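Local coordinates for GTPase activator-like protein (Chaetomium thermophilum, PDB 5HIU) that forms the helical N-terminal region of TSC2, a longer protein that probably acts as a GTPase activator, at residues Asp26-Ala29 with Lys30-Gly34; Gln79-Trp82 with Glu83-Glu87; Ala60-His63 with Ala64-Met68. One frame throughout, in Å; residues are numbered along the deposited sequence.

Starting from the N terminus, the chain meets interaction 1 near the end of helix 22-33, interaction 3 along helix 59-65 and into the turn that follows, and interaction 2 within helix 75-89. Each joins adjoining residues of one continuous stretch, so none closes a loop larger than a helical turn; they come in series and neither nest nor cross. In space they are neighbours. Interaction 3 lies about 10 Å, centre to centre, from each of the other two, with V28, L31 and K32 packing on I61 and A64, and S81, L84 and L85 meeting W62, A65 and M68. L31 also touches L84, tying the three helices together near the chain's N-terminal end.

Interaction 1 (Asp26-Ala29 with Lys30-Gly34); sequences DLVA and KLKNG
V28 and K32 lie side by side one turn apart and point the same way. The touch is methyl against methylene, V28 CG1 standing 3.9 Å from K32 CE. Two torsions set it up: V28 carries CG1 anti to its N (chi1 175°), and K32 starts beside its own N (chi1 -70°) and then runs fully extended past the valine. Underneath, K32 N donates to V28 O at 2.8 Å, from a position tilted 27° out of the carbonyl plane, and K32 CG rests 3.3 Å from that same oxygen. One residue on, N33 N bonds to A29 O at 2.7 Å, and N33 CB lies close to that carbonyl as well. This is i to i+4 packing over alpha-helical bonds in the last turns of helix 22-33, just before G34 leaves helical geometry, though G34 N still bonds to K30 O. L31 O takes a hydrogen bond from R39 NE. V28 and K32 face helix 59-65, V28 on I61 and K32 on A60 and A64; L27 packs on helix 36-52 through K45 and L46, and L31 reaches both helices.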
ATOM      1  N   ASP A  26     -33.103  -4.384 -37.485  1.00103.15           N
ATOM      2  CA  ASP A  26     -32.865  -3.132 -38.213  1.00101.30           C
ATOM      3  C   ASP A  26     -31.630  -2.394 -37.712  1.00 96.92           C
ATOM      4  O   ASP A  26     -30.670  -2.183 -38.458  1.00 99.69           O
ATOM      5  CB  ASP A  26     -34.062  -2.190 -38.076  1.00105.43           C
ATOM      6  CG  ASP A  26     -35.209  -2.567 -38.970  1.00113.28           C
ATOM      7  OD1 ASP A  26     -35.076  -3.522 -39.771  1.00114.70           O
ATOM      8  OD2 ASP A  26     -36.252  -1.889 -38.873  1.00119.54           O
ATOM      9  N   LEU A  27     -31.654  -2.015 -36.439  1.00 90.61           N
ATOM     10  CA  LEU A  27     -30.587  -1.195 -35.863  1.00 84.17           C
ATOM     11  C   LEU A  27     -29.212  -1.773 -36.155  1.00 79.89           C
ATOM     12  O   LEU A  27     -28.298  -1.043 -36.542  1.00 73.33           O
ATOM     13  CB  LEU A  27     -30.793  -1.018 -34.360  1.00 80.91           C
ATOM     14  CG  LEU A  27     -32.115  -0.339 -33.971  1.00 82.81           C
ATOM     15  CD1 LEU A  27     -32.205  -0.181 -32.457  1.00 85.40           C
ATOM     16  CD2 LEU A  27     -32.257   1.011 -34.662  1.00 80.23           C
ATOM     17  N   VAL A  28     -29.089  -3.089 -36.019  1.00 85.51           N
ATOM     18  CA  VAL A  28     -27.813  -3.768 -36.250  1.00 85.12           C
ATOM     19  C   VAL A  28     -27.418  -3.671 -37.714  1.00 85.74           C
ATOM     20  O   VAL A  28     -26.243  -3.501 -38.032  1.00 86.52           O
ATOM     21  CB  VAL A  28     -27.841  -5.251 -35.821  1.00 82.05           C
ATOM     22  CG1 VAL A  28     -26.540  -5.936 -36.204  1.00 81.41           C
ATOM     23  CG2 VAL A  28     -28.042  -5.368 -34.325  1.00 78.99           C
ATOM     24  N   ALA A  29     -28.392  -3.794 -38.606  1.00 91.38           N
ATOM     25  CA  ALA A  29     -28.124  -3.593 -40.028  1.00 93.54           C
ATOM     26  C   ALA A  29     -27.527  -2.196 -40.259  1.00 92.74           C
ATOM     27  O   ALA A  29     -26.478  -2.051 -40.900  1.00 92.26           O
ATOM     28  CB  ALA A  29     -29.391  -3.791 -40.845  1.00 94.79           C
ATOM     29  N   LYS A  30     -28.174  -1.181 -39.697  1.00 90.78           N
ATOM     30  CA  LYS A  30     -27.683   0.188 -39.811  1.00 95.73           C
ATOM     31  C   LYS A  30     -26.343   0.348 -39.108  1.00 94.44           C
ATOM     32  O   LYS A  30     -25.458   1.046 -39.602  1.00 92.35           O
ATOM     33  CB  LYS A  30     -28.695   1.168 -39.223  1.00100.15           C
ATOM     34  CG  LYS A  30     -30.007   1.204 -39.984  1.00105.00           C
ATOM     35  CD  LYS A  30     -31.007   2.134 -39.329  1.00110.26           C
ATOM     36  CE  LYS A  30     -32.194   2.415 -40.239  1.00114.55           C
ATOM     37  NZ  LYS A  30     -33.210   3.249 -39.540  1.00117.27           N
ATOM     38  N   LEU A  31     -26.195  -0.308 -37.961  1.00 91.63           N
ATOM     39  CA  LEU A  31     -24.939  -0.267 -37.215  1.00 89.62           C
ATOM     40  C   LEU A  31     -23.782  -0.841 -38.026  1.00 93.52           C
ATOM     41  O   LEU A  31     -22.661  -0.335 -37.961  1.00 88.04           O
ATOM     42  CB  LEU A  31     -25.079  -1.008 -35.886  1.00 84.05           C
ATOM     43  CG  LEU A  31     -23.848  -1.002 -34.976  1.00 85.60           C
ATOM     44  CD1 LEU A  31     -23.477   0.406 -34.531  1.00 84.41           C
ATOM     45  CD2 LEU A  31     -24.100  -1.888 -33.767  1.00 86.87           C
ATOM     46  N   LYS A  32     -24.057  -1.893 -38.788  1.00104.36           N
ATOM     47  CA  LYS A  32     -23.043  -2.507 -39.631  1.00108.67           C
ATOM     48  C   LYS A  32     -22.852  -1.703 -40.908  1.00104.69           C
ATOM     49  O   LYS A  32     -21.718  -1.426 -41.290  1.00107.37           O
ATOM     50  CB  LYS A  32     -23.408  -3.964 -39.955  1.00121.97           C
ATOM     51  CG  LYS A  32     -23.299  -4.874 -38.747  1.00131.55           C
ATOM     52  CD  LYS A  32     -23.489  -6.360 -39.032  1.00142.83           C
ATOM     53  CE  LYS A  32     -23.176  -7.149 -37.755  1.00151.82           C
ATOM     54  NZ  LYS A  32     -23.286  -8.628 -37.857  1.00155.98           N
ATOM     55  N   ASN A  33     -23.956  -1.312 -41.544  1.00 98.73           N
ATOM     56  CA  ASN A  33     -23.920  -0.803 -42.920  1.00101.66           C
ATOM     57  C   ASN A  33     -24.176   0.684 -43.116  1.00 96.83           C
ATOM     58  O   ASN A  33     -23.951   1.194 -44.207  1.00 98.73           O
ATOM     59  CB  ASN A  33     -24.949  -1.541 -43.778  1.00105.77           C
ATOM     60  CG  ASN A  33     -24.785  -3.041 -43.735  1.00115.20           C
ATOM     61  OD1 ASN A  33     -24.046  -3.583 -42.912  1.00119.01           O
ATOM     62  ND2 ASN A  33     -25.480  -3.725 -44.627  1.00124.66           N
ATOM     63  N   GLY A  34     -24.676   1.377 -42.100  1.00 90.34           N
ATOM     64  CA  GLY A  34     -25.036   2.789 -42.255  1.00 84.01           C
ATOM     65  C   GLY A  34     -23.814   3.639 -42.546  1.00 81.60           C
ATOM     66  O   GLY A  34     -22.678   3.188 -42.359  1.00 80.99           O
TER

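Interaction 2 (Gln79-Trp82 with Glu83-Glu87); sequences QASW and ELLIE
Side chains of E83, L85 and I86 fold back over the carbonyls of Q79, S81 and W82, a local contact along one helix, 75-89, in a largely buried part of the fold. I86 makes the point clearly: with CG1 beside its N (chi1 -82°), both CG1 and CD1 come to 3.2 Å from W82 O, the oxygen that I86 N also binds at 2.8 Å. L85 does much the same one residue earlier, its CG 3.3 Å from S81 O and its N bonded there at 2.8 Å. E83 stretches its chain along the preceding turn, CG 3.3 Å from Q79 O, and carries its carboxylate past A80. The helical bonding slackens at L84, whose N makes two weak bonds, to A80 O at 3.4 Å and to S81 O at 3.0 Å. Polar ends are satisfied by neighbouring parts of the chain. S81 OG is hydrogen-bonded to A65 O, W82 NE1 to OD2 of D114, just ahead of helix 115-126, and E83 OE2 weakly to Y117 OH. The W82 and Y117 rings meet with almost parallel planes. With helices 36-52 and 59-65 packed on A80 and L84 and helix 115-126 meeting W82 and I86, the helix sits as an inner member of a stack of helices, consistent with an alpha-solenoid.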
ATOM      1  N   GLN A  79     -17.234   7.251 -28.427  1.00 60.71           N
ATOM      2  CA  GLN A  79     -17.996   7.316 -27.203  1.00 59.95           C
ATOM      3  C   GLN A  79     -19.281   6.524 -27.282  1.00 57.90           C
ATOM      4  O   GLN A  79     -19.521   5.663 -26.439  1.00 57.66           O
ATOM      5  CB  GLN A  79     -18.253   8.778 -26.800  1.00 63.40           C
ATOM      6  CG  GLN A  79     -17.025   9.359 -26.105  1.00 65.99           C
ATOM      7  CD  GLN A  79     -17.066  10.851 -25.870  1.00 68.75           C
ATOM      8  OE1 GLN A  79     -18.089  11.414 -25.484  1.00 73.87           O
ATOM      9  NE2 GLN A  79     -15.934  11.499 -26.076  1.00 69.68           N
ATOM     10  N   ALA A  80     -20.099   6.789 -28.288  1.00 59.59           N
ATOM     11  CA  ALA A  80     -21.390   6.099 -28.403  1.00 61.37           C
ATOM     12  C   ALA A  80     -21.208   4.581 -28.569  1.00 59.25           C
ATOM     13  O   ALA A  80     -22.081   3.801 -28.199  1.00 57.78           O
ATOM     14  CB  ALA A  80     -22.212   6.673 -29.556  1.00 59.67           C
ATOM     15  N   SER A  81     -20.072   4.182 -29.132  1.00 57.78           N
ATOM     16  CA  SER A  81     -19.729   2.772 -29.281  1.00 56.53           C
ATOM     17  C   SER A  81     -19.292   2.150 -27.956  1.00 53.38           C
ATOM     18  O   SER A  81     -19.704   1.045 -27.620  1.00 56.08           O
ATOM     19  CB  SER A  81     -18.632   2.624 -30.346  1.00 57.41           C
ATOM     20  OG  SER A  81     -18.330   1.266 -30.621  1.00 61.72           O
ATOM     21  N   TRP A  82     -18.447   2.851 -27.209  1.00 52.33           N
ATOM     22  CA  TRP A  82     -18.006   2.373 -25.897  1.00 51.81           C
ATOM     23  C   TRP A  82     -19.173   2.102 -24.993  1.00 50.12           C
ATOM     24  O   TRP A  82     -19.198   1.133 -24.254  1.00 49.53           O
ATOM     25  CB  TRP A  82     -17.148   3.408 -25.199  1.00 50.58           C
ATOM     26  CG  TRP A  82     -15.752   3.391 -25.553  1.00 46.28           C
ATOM     27  CD1 TRP A  82     -15.060   4.389 -26.144  1.00 49.24           C
ATOM     28  CD2 TRP A  82     -14.833   2.351 -25.310  1.00 49.03           C
ATOM     29  NE1 TRP A  82     -13.753   4.037 -26.297  1.00 51.40           N
ATOM     30  CE2 TRP A  82     -13.584   2.778 -25.795  1.00 52.11           C
ATOM     31  CE3 TRP A  82     -14.937   1.082 -24.748  1.00 52.21           C
ATOM     32  CZ2 TRP A  82     -12.445   1.987 -25.726  1.00 52.23           C
ATOM     33  CZ3 TRP A  82     -13.804   0.293 -24.683  1.00 52.40           C
ATOM     34  CH2 TRP A  82     -12.575   0.751 -25.171  1.00 53.27           C
ATOM     35  N   GLU A  83     -20.139   2.989 -25.043  1.00 51.96           N
ATOM     36  CA  GLU A  83     -21.313   2.858 -24.206  1.00 57.55           C
ATOM     37  C   GLU A  83     -22.157   1.670 -24.592  1.00 59.49           C
ATOM     38  O   GLU A  83     -22.815   1.061 -23.743  1.00 62.60           O
ATOM     39  CB  GLU A  83     -22.116   4.131 -24.269  1.00 59.97           C
ATOM     40  CG  GLU A  83     -21.305   5.281 -23.726  1.00 64.14           C
ATOM     41  CD  GLU A  83     -22.050   6.570 -23.741  1.00 68.06           C
ATOM     42  OE1 GLU A  83     -22.651   6.905 -24.798  1.00 65.05           O
ATOM     43  OE2 GLU A  83     -21.990   7.233 -22.680  1.00 74.13           O
ATOM     44  N   LEU A  84     -22.126   1.336 -25.874  1.00 57.88           N
ATOM     45  CA  LEU A  84     -22.869   0.213 -26.372  1.00 59.83           C
ATOM     46  C   LEU A  84     -22.134  -1.057 -25.985  1.00 60.99           C
ATOM     47  O   LEU A  84     -22.771  -2.056 -25.645  1.00 60.87           O
ATOM     48  CB  LEU A  84     -23.030   0.320 -27.883  1.00 61.22           C
ATOM     49  CG  LEU A  84     -23.450  -0.938 -28.640  1.00 65.79           C
ATOM     50  CD1 LEU A  84     -24.896  -1.289 -28.325  1.00 67.37           C
ATOM     51  CD2 LEU A  84     -23.251  -0.720 -30.130  1.00 67.88           C
ATOM     52  N   LEU A  85     -20.799  -1.016 -26.053  1.00 62.03           N
ATOM     53  CA  LEU A  85     -19.970  -2.185 -25.736  1.00 61.27           C
ATOM     54  C   LEU A  85     -20.041  -2.500 -24.237  1.00 57.28           C
ATOM     55  O   LEU A  85     -20.099  -3.656 -23.822  1.00 60.28           O
ATOM     56  CB  LEU A  85     -18.519  -1.964 -26.182  1.00 58.31           C
ATOM     57  CG  LEU A  85     -18.226  -1.868 -27.688  1.00 62.70           C
ATOM     58  CD1 LEU A  85     -16.730  -1.697 -27.927  1.00 58.89           C
ATOM     59  CD2 LEU A  85     -18.719  -3.078 -28.477  1.00 64.28           C
ATOM     60  N   ILE A  86     -20.056  -1.449 -23.443  1.00 53.80           N
ATOM     61  CA  ILE A  86     -20.167  -1.555 -22.004  1.00 56.63           C
ATOM     62  C   ILE A  86     -21.448  -2.272 -21.618  1.00 62.71           C
ATOM     63  O   ILE A  86     -21.441  -3.151 -20.745  1.00 66.34           O
ATOM     64  CB  ILE A  86     -20.107  -0.148 -21.378  1.00 53.14           C
ATOM     65  CG1 ILE A  86     -18.654   0.270 -21.263  1.00 47.45           C
ATOM     66  CG2 ILE A  86     -20.759  -0.108 -20.011  1.00 55.23           C
ATOM     67  CD1 ILE A  86     -18.467   1.749 -21.197  1.00 48.05           C
ATOM     68  N   GLU A  87     -22.546  -1.913 -22.269  1.00 62.15           N
ATOM     69  CA  GLU A  87     -23.803  -2.601 -22.002  1.00 67.03           C
ATOM     70  C   GLU A  87     -23.739  -4.035 -22.475  1.00 68.02           C
ATOM     71  O   GLU A  87     -24.309  -4.900 -21.832  1.00 76.68           O
ATOM     72  CB  GLU A  87     -25.006  -1.877 -22.623  1.00 71.59           C
ATOM     73  CG  GLU A  87     -25.367  -0.577 -21.927  1.00 73.35           C
ATOM     74  CD  GLU A  87     -25.532  -0.742 -20.425  1.00 79.39           C
ATOM     75  OE1 GLU A  87     -26.545  -1.339 -20.010  1.00 90.61           O
ATOM     76  OE2 GLU A  87     -24.650  -0.282 -19.656  1.00 75.39           O
TER

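Interaction 3 (Ala60-His63 with Ala64-Met68); sequences AIWH and AAKDM
K66 swings its chain back across W62 and H63, and with A64 these residues carry the contact. The lysine begins in the crowded position, CG between its N and its carbonyl carbon (chi1 60°), which turns the methylenes back toward the preceding turn. There the chain crosses the indole at about a right angle, CD lying 3.7 Å from W62 CD1 and equally near NE1. Further out CE comes to 3.7 Å from H63 ND1, and the bend at chi4 then sets the direction of NZ. That imidazole nitrogen sits in plane at the edge of the tryptophan ring, so indole, imidazole and lysine chain gather into one cluster. A64 contributes through its backbone and its methyl group: its N bonds to A60 O at 2.9 Å, and its CB is 3.4 Å from the same oxygen. W62 O accepts two donors. K66 N approaches almost straight down the carbonyl at 2.9 Å, whereas A65 N, at 3.1 Å, makes an i to i+3 bond from 60° above the carbonyl plane; A65 N also bonds to I61 O. The chain then tightens into a 3-10 turn, with M68 N bonded to A65 O at 2.8 Å, while D67 forms a salt bridge with R39 of helix 36-52. The tryptophan ring also meets Y102, and the H63 ring is set edge-to-face with that of H59. What holds K66 here is therefore mainly hydrocarbon lying against rings. Its ammonium group makes a long, weak ion pair with E101. The positive charge of K66 would tend to disfavour protonation of H63, an effect that E101, which also touches H63, may offset.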
ATOM      1  N   ALA A  60     -23.353 -10.274 -32.203  1.00 83.63           N
ATOM      2  CA  ALA A  60     -23.274  -9.668 -33.537  1.00 83.62           C
ATOM      3  C   ALA A  60     -23.294  -8.137 -33.439  1.00 78.43           C
ATOM      4  O   ALA A  60     -22.675  -7.431 -34.240  1.00 79.69           O
ATOM      5  CB  ALA A  60     -24.407 -10.172 -34.407  1.00 85.59           C
ATOM      6  N   ILE A  61     -23.999  -7.643 -32.428  1.00 74.22           N
ATOM      7  CA  ILE A  61     -23.954  -6.237 -32.066  1.00 71.49           C
ATOM      8  C   ILE A  61     -22.510  -5.833 -31.719  1.00 70.47           C
ATOM      9  O   ILE A  61     -22.050  -4.762 -32.096  1.00 72.87           O
ATOM     10  CB  ILE A  61     -24.917  -5.938 -30.893  1.00 70.40           C
ATOM     11  CG1 ILE A  61     -26.378  -6.133 -31.319  1.00 75.07           C
ATOM     12  CG2 ILE A  61     -24.734  -4.518 -30.390  1.00 71.16           C
ATOM     13  CD1 ILE A  61     -27.358  -6.268 -30.170  1.00 77.55           C
ATOM     14  N   TRP A  62     -21.794  -6.686 -30.993  1.00 69.24           N
ATOM     15  CA  TRP A  62     -20.430  -6.373 -30.625  1.00 63.84           C
ATOM     16  C   TRP A  62     -19.623  -6.155 -31.885  1.00 64.69           C
ATOM     17  O   TRP A  62     -18.940  -5.147 -32.022  1.00 63.03           O
ATOM     18  CB  TRP A  62     -19.805  -7.493 -29.798  1.00 62.93           C
ATOM     19  CG  TRP A  62     -18.408  -7.181 -29.381  1.00 64.96           C
ATOM     20  CD1 TRP A  62     -17.260  -7.442 -30.079  1.00 68.07           C
ATOM     21  CD2 TRP A  62     -18.002  -6.528 -28.171  1.00 64.59           C
ATOM     22  NE1 TRP A  62     -16.163  -6.996 -29.372  1.00 71.49           N
ATOM     23  CE2 TRP A  62     -16.593  -6.418 -28.205  1.00 65.68           C
ATOM     24  CE3 TRP A  62     -18.693  -6.030 -27.061  1.00 64.71           C
ATOM     25  CZ2 TRP A  62     -15.866  -5.837 -27.168  1.00 62.54           C
ATOM     26  CZ3 TRP A  62     -17.963  -5.442 -26.028  1.00 64.92           C
ATOM     27  CH2 TRP A  62     -16.559  -5.366 -26.090  1.00 63.64           C
ATOM     28  N   HIS A  63     -19.728  -7.098 -32.815  1.00 69.37           N
ATOM     29  CA  HIS A  63     -18.896  -7.070 -34.001  1.00 72.23           C
ATOM     30  C   HIS A  63     -19.259  -5.909 -34.891  1.00 72.41           C
ATOM     31  O   HIS A  63     -18.390  -5.244 -35.476  1.00 72.34           O
ATOM     32  CB  HIS A  63     -19.058  -8.346 -34.795  1.00 79.91           C
ATOM     33  CG  HIS A  63     -18.739  -9.576 -34.029  1.00 81.61           C
ATOM     34  ND1 HIS A  63     -17.850  -9.594 -32.977  1.00 83.44           N
ATOM     35  CD2 HIS A  63     -19.176 -10.845 -34.179  1.00 88.80           C
ATOM     36  CE1 HIS A  63     -17.770 -10.821 -32.496  1.00 85.22           C
ATOM     37  NE2 HIS A  63     -18.560 -11.600 -33.212  1.00 89.63           N
ATOM     38  N   ALA A  64     -20.556  -5.663 -35.006  1.00 71.60           N
ATOM     39  CA  ALA A  64     -21.009  -4.523 -35.772  1.00 74.53           C
ATOM     40  C   ALA A  64     -20.262  -3.243 -35.353  1.00 74.04           C
ATOM     41  O   ALA A  64     -19.854  -2.469 -36.206  1.00 80.32           O
ATOM     42  CB  ALA A  64     -22.512  -4.353 -35.607  1.00 74.64           C
ATOM     43  N   ALA A  65     -20.056  -3.061 -34.043  1.00 71.96           N
ATOM     44  CA  ALA A  65     -19.658  -1.772 -33.458  1.00 64.75           C
ATOM     45  C   ALA A  65     -18.198  -1.621 -33.104  1.00 62.98           C
ATOM     46  O   ALA A  65     -17.727  -0.498 -33.032  1.00 65.31           O
ATOM     47  CB  ALA A  65     -20.482  -1.513 -32.207  1.00 61.67           C
ATOM     48  N   LYS A  66     -17.495  -2.724 -32.837  1.00 61.84           N
ATOM     49  CA  LYS A  66     -16.148  -2.654 -32.254  1.00 63.43           C
ATOM     50  C   LYS A  66     -15.146  -1.760 -32.982  1.00 68.29           C
ATOM     51  O   LYS A  66     -14.263  -1.174 -32.349  1.00 70.03           O
ATOM     52  CB  LYS A  66     -15.553  -4.041 -32.048  1.00 66.59           C
ATOM     53  CG  LYS A  66     -15.388  -4.881 -33.301  1.00 74.96           C
ATOM     54  CD  LYS A  66     -15.223  -6.342 -32.908  1.00 78.62           C
ATOM     55  CE  LYS A  66     -15.240  -7.279 -34.092  1.00 84.89           C
ATOM     56  NZ  LYS A  66     -13.890  -7.849 -34.335  1.00 92.23           N
ATOM     57  N   ASP A  67     -15.288  -1.636 -34.298  1.00 69.96           N
ATOM     58  CA  ASP A  67     -14.415  -0.751 -35.091  1.00 68.26           C
ATOM     59  C   ASP A  67     -14.582   0.726 -34.755  1.00 66.33           C
ATOM     60  O   ASP A  67     -13.630   1.490 -34.893  1.00 71.34           O
ATOM     61  CB  ASP A  67     -14.647  -0.958 -36.585  1.00 70.91           C
ATOM     62  CG  ASP A  67     -16.015  -0.514 -37.019  1.00 71.56           C
ATOM     63  OD1 ASP A  67     -16.194   0.680 -37.327  1.00 74.21           O
ATOM     64  OD2 ASP A  67     -16.929  -1.354 -37.040  1.00 75.35           O
ATOM     65  N   MET A  68     -15.771   1.124 -34.301  1.00 62.22           N
ATOM     66  CA  MET A  68     -16.059   2.529 -33.971  1.00 62.39           C
ATOM     67  C   MET A  68     -15.261   3.062 -32.759  1.00 61.09           C
ATOM     68  O   MET A  68     -15.170   4.272 -32.565  1.00 56.65           O
ATOM     69  CB  MET A  68     -17.555   2.721 -33.707  1.00 63.85           C
ATOM     70  CG  MET A  68     -18.443   2.372 -34.882  1.00 65.76           C
ATOM     71  SD  MET A  68     -20.209   2.418 -34.522  1.00 72.42           S
ATOM     72  CE  MET A  68     -20.460   4.195 -34.432  1.00 77.57           C
TER